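Local coordinates for protein choline kinase (Streptococcus pneumoniae, PDB 4R78) that probably phosphorylates choline using ATP, as a bacterial choline kinase of protein kinase-like fold, at residues A[162-166]-A[167-171]; A[291-294]-A[295-299]. One frame throughout, in Å; residues are numbered along the deposited sequence.

Interaction 1: residues A[162-166]-A[167-171]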
loop_
_atom_site.group_PDB
_atom_site.type_symbol
_atom_site.label_atom_id
_atom_site.label_comp_id
_atom_site.label_asym_id
_atom_site.label_seq_id
_atom_site.Cartn_x
_atom_site.Cartn_y
_atom_site.Cartn_z
ATOM N N GLU A 162 14.350 -19.289 -0.542
ATOM C CA GLU A 162 14.522 -20.170 0.609
ATOM C C GLU A 162 13.303 -21.054 0.856
ATOM O O GLU A 162 12.196 -20.747 0.411
ATOM C CB GLU A 162 14.832 -19.338 1.862
ATOM C CG GLU A 162 13.626 -18.598 2.455
ATOM C CD GLU A 162 14.025 -17.510 3.430
ATOM O OE1 GLU A 162 14.536 -16.466 2.977
ATOM O OE2 GLU A 162 13.816 -17.686 4.646
ATOM N N GLN A 163 13.516 -22.157 1.569
ATOM C CA GLN A 163 12.402 -22.921 2.117
ATOM C C GLN A 163 11.593 -21.968 2.996
ATOM O O GLN A 163 12.164 -21.226 3.797
ATOM C CB GLN A 163 12.913 -24.101 2.941
ATOM C CG GLN A 163 11.838 -25.130 3.292
ATOM C CD GLN A 163 12.207 -26.009 4.480
ATOM O OE1 GLN A 163 13.374 -26.111 4.865
ATOM N NE2 GLN A 163 11.202 -26.647 5.068
ATOM N N ILE A 164 10.272 -21.968 2.830
ATOM C CA ILE A 164 9.416 -21.035 3.570
ATOM C C ILE A 164 9.732 -21.116 5.071
ATOM O O ILE A 164 9.666 -22.202 5.659
ATOM C CB ILE A 164 7.904 -21.271 3.278
ATOM C CG1 ILE A 164 7.574 -20.977 1.803
ATOM C CG2 ILE A 164 7.021 -20.436 4.210
ATOM C CD1 ILE A 164 7.831 -19.532 1.351
ATOM N N PRO A 165 10.107 -19.974 5.687
ATOM C CA PRO A 165 10.606 -20.009 7.066
ATOM C C PRO A 165 9.511 -20.087 8.130
ATOM O O PRO A 165 9.812 -20.272 9.314
ATOM C CB PRO A 165 11.371 -18.687 7.189
ATOM C CG PRO A 165 10.655 -17.770 6.265
ATOM C CD PRO A 165 10.210 -18.619 5.105
ATOM N N TYR A 166 8.257 -19.944 7.711
ATOM C CA TYR A 166 7.139 -19.903 8.648
ATOM C C TYR A 166 6.673 -21.304 9.012
ATOM O O TYR A 166 6.705 -22.216 8.188
ATOM C CB TYR A 166 5.987 -19.067 8.081
ATOM C CG TYR A 166 6.359 -17.629 7.789
ATOM C CD1 TYR A 166 7.022 -16.856 8.740
ATOM C CD2 TYR A 166 6.052 -17.045 6.561
ATOM C CE1 TYR A 166 7.374 -15.542 8.485
ATOM C CE2 TYR A 166 6.398 -15.721 6.293
ATOM C CZ TYR A 166 7.061 -14.979 7.263
ATOM O OH TYR A 166 7.412 -13.666 7.025
ATOM N N ALA A 167 6.241 -21.460 10.259
ATOM C CA ALA A 167 5.869 -22.760 10.813
ATOM C C ALA A 167 4.555 -23.304 10.254
ATOM O O ALA A 167 3.586 -22.561 10.073
ATOM C CB ALA A 167 5.786 -22.665 12.323
ATOM N N ASN A 168 4.536 -24.611 9.994
ATOM C CA ASN A 168 3.315 -25.317 9.597
ATOM C C ASN A 168 2.719 -24.764 8.302
ATOM O O ASN A 168 1.497 -24.674 8.157
ATOM C CB ASN A 168 2.290 -25.266 10.743
ATOM C CG ASN A 168 1.213 -26.322 10.616
ATOM O OD1 ASN A 168 1.458 -27.423 10.123
ATOM N ND2 ASN A 168 0.008 -25.994 11.077
ATOM N N TYR A 169 3.588 -24.419 7.355
ATOM C CA TYR A 169 3.150 -23.677 6.169
ATOM C C TYR A 169 2.111 -24.384 5.289
ATOM O O TYR A 169 1.158 -23.752 4.845
ATOM C CB TYR A 169 4.341 -23.188 5.332
ATOM C CG TYR A 169 3.933 -22.222 4.233
ATOM C CD1 TYR A 169 3.386 -20.976 4.541
ATOM C CD2 TYR A 169 4.077 -22.565 2.889
ATOM C CE1 TYR A 169 3.005 -20.087 3.537
ATOM C CE2 TYR A 169 3.698 -21.680 1.875
ATOM C CZ TYR A 169 3.160 -20.446 2.212
ATOM O OH TYR A 169 2.778 -19.562 1.226
ATOM N N GLU A 170 2.286 -25.673 5.027
ATOM C CA GLU A 170 1.331 -26.371 4.165
ATOM C C GLU A 170 -0.102 -26.328 4.705
ATOM O O GLU A 170 -1.033 -25.994 3.970
ATOM C CB GLU A 170 1.790 -27.801 3.866
ATOM C CG GLU A 170 2.912 -27.876 2.844
ATOM C CD GLU A 170 2.561 -27.205 1.523
ATOM O OE1 GLU A 170 3.327 -26.321 1.090
ATOM O OE2 GLU A 170 1.518 -27.554 0.926
ATOM N N SER A 171 -0.278 -26.628 5.990
ATOM C CA SER A 171 -1.602 -26.547 6.613
ATOM C C SER A 171 -2.181 -25.129 6.610
ATOM O O SER A 171 -3.373 -24.940 6.375
ATOM C CB SER A 171 -1.571 -27.101 8.037
ATOM O OG SER A 171 -1.401 -28.510 8.027
HETATM O O HOH W 1 6.803 -24.712 7.193
#

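Interaction 2: residues A[291-294]-A[295-299]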
loop_
_atom_site.group_PDB
_atom_site.type_symbol
_atom_site.label_atom_id
_atom_site.label_comp_id
_atom_site.label_asym_id
_atom_site.label_seq_id
_atom_site.Cartn_x
_atom_site.Cartn_y
_atom_site.Cartn_z
ATOM N N ASN A 291 5.302 -12.264 12.969
ATOM C CA ASN A 291 4.134 -11.824 13.723
ATOM C C ASN A 291 2.876 -11.665 12.875
ATOM O O ASN A 291 1.776 -12.004 13.320
ATOM C CB ASN A 291 4.449 -10.539 14.497
ATOM C CG ASN A 291 5.487 -10.757 15.590
ATOM O OD1 ASN A 291 5.711 -11.882 16.042
ATOM N ND2 ASN A 291 6.125 -9.673 16.021
ATOM N N ARG A 292 3.030 -11.157 11.654
ATOM C CA ARG A 292 1.884 -11.074 10.750
ATOM C C ARG A 292 1.376 -12.470 10.402
ATOM O O ARG A 292 0.172 -12.713 10.390
ATOM C CB ARG A 292 2.216 -10.282 9.485
ATOM C CG ARG A 292 2.401 -8.789 9.727
ATOM C CD ARG A 292 2.165 -7.967 8.481
ATOM N NE ARG A 292 0.739 -7.924 8.159
ATOM C CZ ARG A 292 0.132 -6.940 7.501
ATOM N NH1 ARG A 292 -1.173 -7.013 7.281
ATOM N NH2 ARG A 292 0.813 -5.888 7.060
ATOM N N TYR A 293 2.301 -13.388 10.143
ATOM C CA TYR A 293 1.945 -14.766 9.836
ATOM C C TYR A 293 1.173 -15.420 10.982
ATOM O O TYR A 293 0.153 -16.066 10.754
ATOM C CB TYR A 293 3.205 -15.558 9.501
ATOM C CG TYR A 293 2.971 -16.998 9.120
ATOM C CD1 TYR A 293 2.656 -17.348 7.808
ATOM C CD2 TYR A 293 3.098 -18.017 10.066
ATOM C CE1 TYR A 293 2.450 -18.677 7.447
ATOM C CE2 TYR A 293 2.903 -19.347 9.720
ATOM C CZ TYR A 293 2.581 -19.670 8.410
ATOM O OH TYR A 293 2.398 -20.981 8.051
ATOM N N GLN A 294 1.655 -15.235 12.209
ATOM C CA GLN A 294 0.969 -15.757 13.392
ATOM C C GLN A 294 -0.441 -15.169 13.532
ATOM O O GLN A 294 -1.371 -15.858 13.965
ATOM C CB GLN A 294 1.813 -15.529 14.655
ATOM C CG GLN A 294 1.167 -16.003 15.972
ATOM C CD GLN A 294 0.598 -17.424 15.908
ATOM O OE1 GLN A 294 1.168 -18.317 15.277
ATOM N NE2 GLN A 294 -0.534 -17.631 16.562
ATOM N N ARG A 295 -0.606 -13.907 13.150
ATOM C CA ARG A 295 -1.920 -13.276 13.179
ATOM C C ARG A 295 -2.865 -13.873 12.126
ATOM O O ARG A 295 -4.077 -13.945 12.353
ATOM C CB ARG A 295 -1.805 -11.755 13.047
ATOM C CG ARG A 295 -3.070 -10.990 13.437
ATOM C CD ARG A 295 -2.799 -9.497 13.587
ATOM N NE ARG A 295 -2.256 -8.916 12.357
ATOM C CZ ARG A 295 -1.731 -7.696 12.255
ATOM N NH1 ARG A 295 -1.665 -6.893 13.309
ATOM N NH2 ARG A 295 -1.267 -7.278 11.084
ATOM N N ALA A 296 -2.312 -14.305 10.989
ATOM C CA ALA A 296 -3.087 -15.061 9.997
ATOM C C ALA A 296 -3.561 -16.383 10.609
ATOM O O ALA A 296 -4.718 -16.778 10.446
ATOM C CB ALA A 296 -2.260 -15.310 8.737
ATOM N N VAL A 297 -2.665 -17.054 11.329
ATOM C CA VAL A 297 -2.993 -18.305 12.016
ATOM C C VAL A 297 -4.123 -18.081 13.029
ATOM O O VAL A 297 -5.108 -18.835 13.050
ATOM C CB VAL A 297 -1.729 -18.918 12.678
ATOM C CG1 VAL A 297 -2.085 -20.070 13.613
ATOM C CG2 VAL A 297 -0.751 -19.379 11.604
ATOM N N LYS A 298 -3.994 -17.021 13.826
ATOM C CA LYS A 298 -5.013 -16.621 14.802
ATOM C C LYS A 298 -6.347 -16.319 14.121
ATOM O O LYS A 298 -7.403 -16.756 14.585
ATOM C CB LYS A 298 -4.530 -15.395 15.587
ATOM C CG LYS A 298 -5.471 -14.917 16.685
ATOM C CD LYS A 298 -4.953 -13.630 17.316
ATOM C CE LYS A 298 -5.948 -13.040 18.311
ATOM N NZ LYS A 298 -6.025 -13.825 19.573
ATOM N N GLY A 299 -6.286 -15.576 13.017
ATOM C CA GLY A 299 -7.474 -15.221 12.243
ATOM C C GLY A 299 -8.199 -16.424 11.674
ATOM O O GLY A 299 -9.432 -16.471 11.687
#

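Interaction 1: residues A[162-166]-A[167-171]
Ile164 lies over one face of the Tyr169 ring, a CH-pi contact between residues five positions apart, where the loop turns into helix 169-177. Its CG2 methyl sits 3.7 Å from the centroid of the Tyr169 ring and 18° off the ring normal, displaced toward the CG end, where CG2 of Ile164 comes within 3.6 Å of CG of Tyr169. The other branch works farther along the same ring, CG1 of Ile164 lying 3.9 Å from CE2 of Tyr169; the two branches thus lie on the same face, CG2 over the ring and CG1 above its CD2-CE2 rim. The Tyr169 ring is brought under Ile164 by a first torsion that sets CG opposite the backbone N (chi1 -170°). Its hydroxyl is hydrogen-bonded to Glu157, at the far end of the ring.

Beside this apolar pair the backbone closes through water. One water donates to O of Tyr166 at 2.7 Å and accepts from N of Tyr169 at 3.2 Å, joining the loop to the first residue of helix 169-177. The Tyr166 ring leads away and its hydroxyl bonds to O of Ser272. The chemistry is thus divided: a dispersive methyl-ring contact, a water-met first helical amide, and a polar phenol end held by Glu157.

Interaction 2: residues A[291-294]-A[295-299]
Arg295 and Arg292 bring their guanidinium groups together one turn apart on helix 288-303. Followed outward, Arg295 begins with CB 3.4 Å from O of Arg292, beside the carbonyls of the preceding turn. Its chain then runs extended until it bends at chi3 (58°), which carries the guanidinium back toward Arg292. NE forms a salt bridge with OD2 of Asp268, and NH2 of Arg295 ends 3.6 Å from NE of Arg292, over one face of that guanidinium. The two planes stand 82° apart, the Arg295 group presenting its edge. Asp268 also takes NE of Arg292 through OD1, so a single carboxylate bridges both arginines and probably offsets their like charge; NH2 of Arg292 has a further salt bridge to Glu233.

Along the backbone the i to i+4 ladder is regular, as in the bond of 2.9 Å from N of Lys298 to O of Gln294. Another flank of the helix is apolar, with CE2 of Tyr293 at 4.1 Å from CG2 of Val297, approached obliquely. Helix 288-303 is thus packed on several sides: Ala296 and Arg292 rest on helix 257-280, Tyr293 and Val297 meet Val172 of helix 169-177, and both arginines touch Leu232 of helix 223-233.

A loop-to-helix turn and a length of continuous helix, far apart in sequence, meet here through a single tyrosine. Interaction 1 comes first along the chain, in the loop after helix 149-159 and the start of helix 169-177; interaction 2 follows near the C-terminal end, on helix 288-303. Their centres lie about 13 Å apart. Tyr293 joins them: its OH is 2.8 Å from O of Ala167, a probable hydrogen bond, and its ring stacks with that of Tyr166. Helix 257-280 is shared, since side chains of both contacts pack on it. The Tyr293 contacts pack the 162-171 turn against helix 288-303 within the helical part of this kinase-like fold, away from the five-stranded antiparallel sheet.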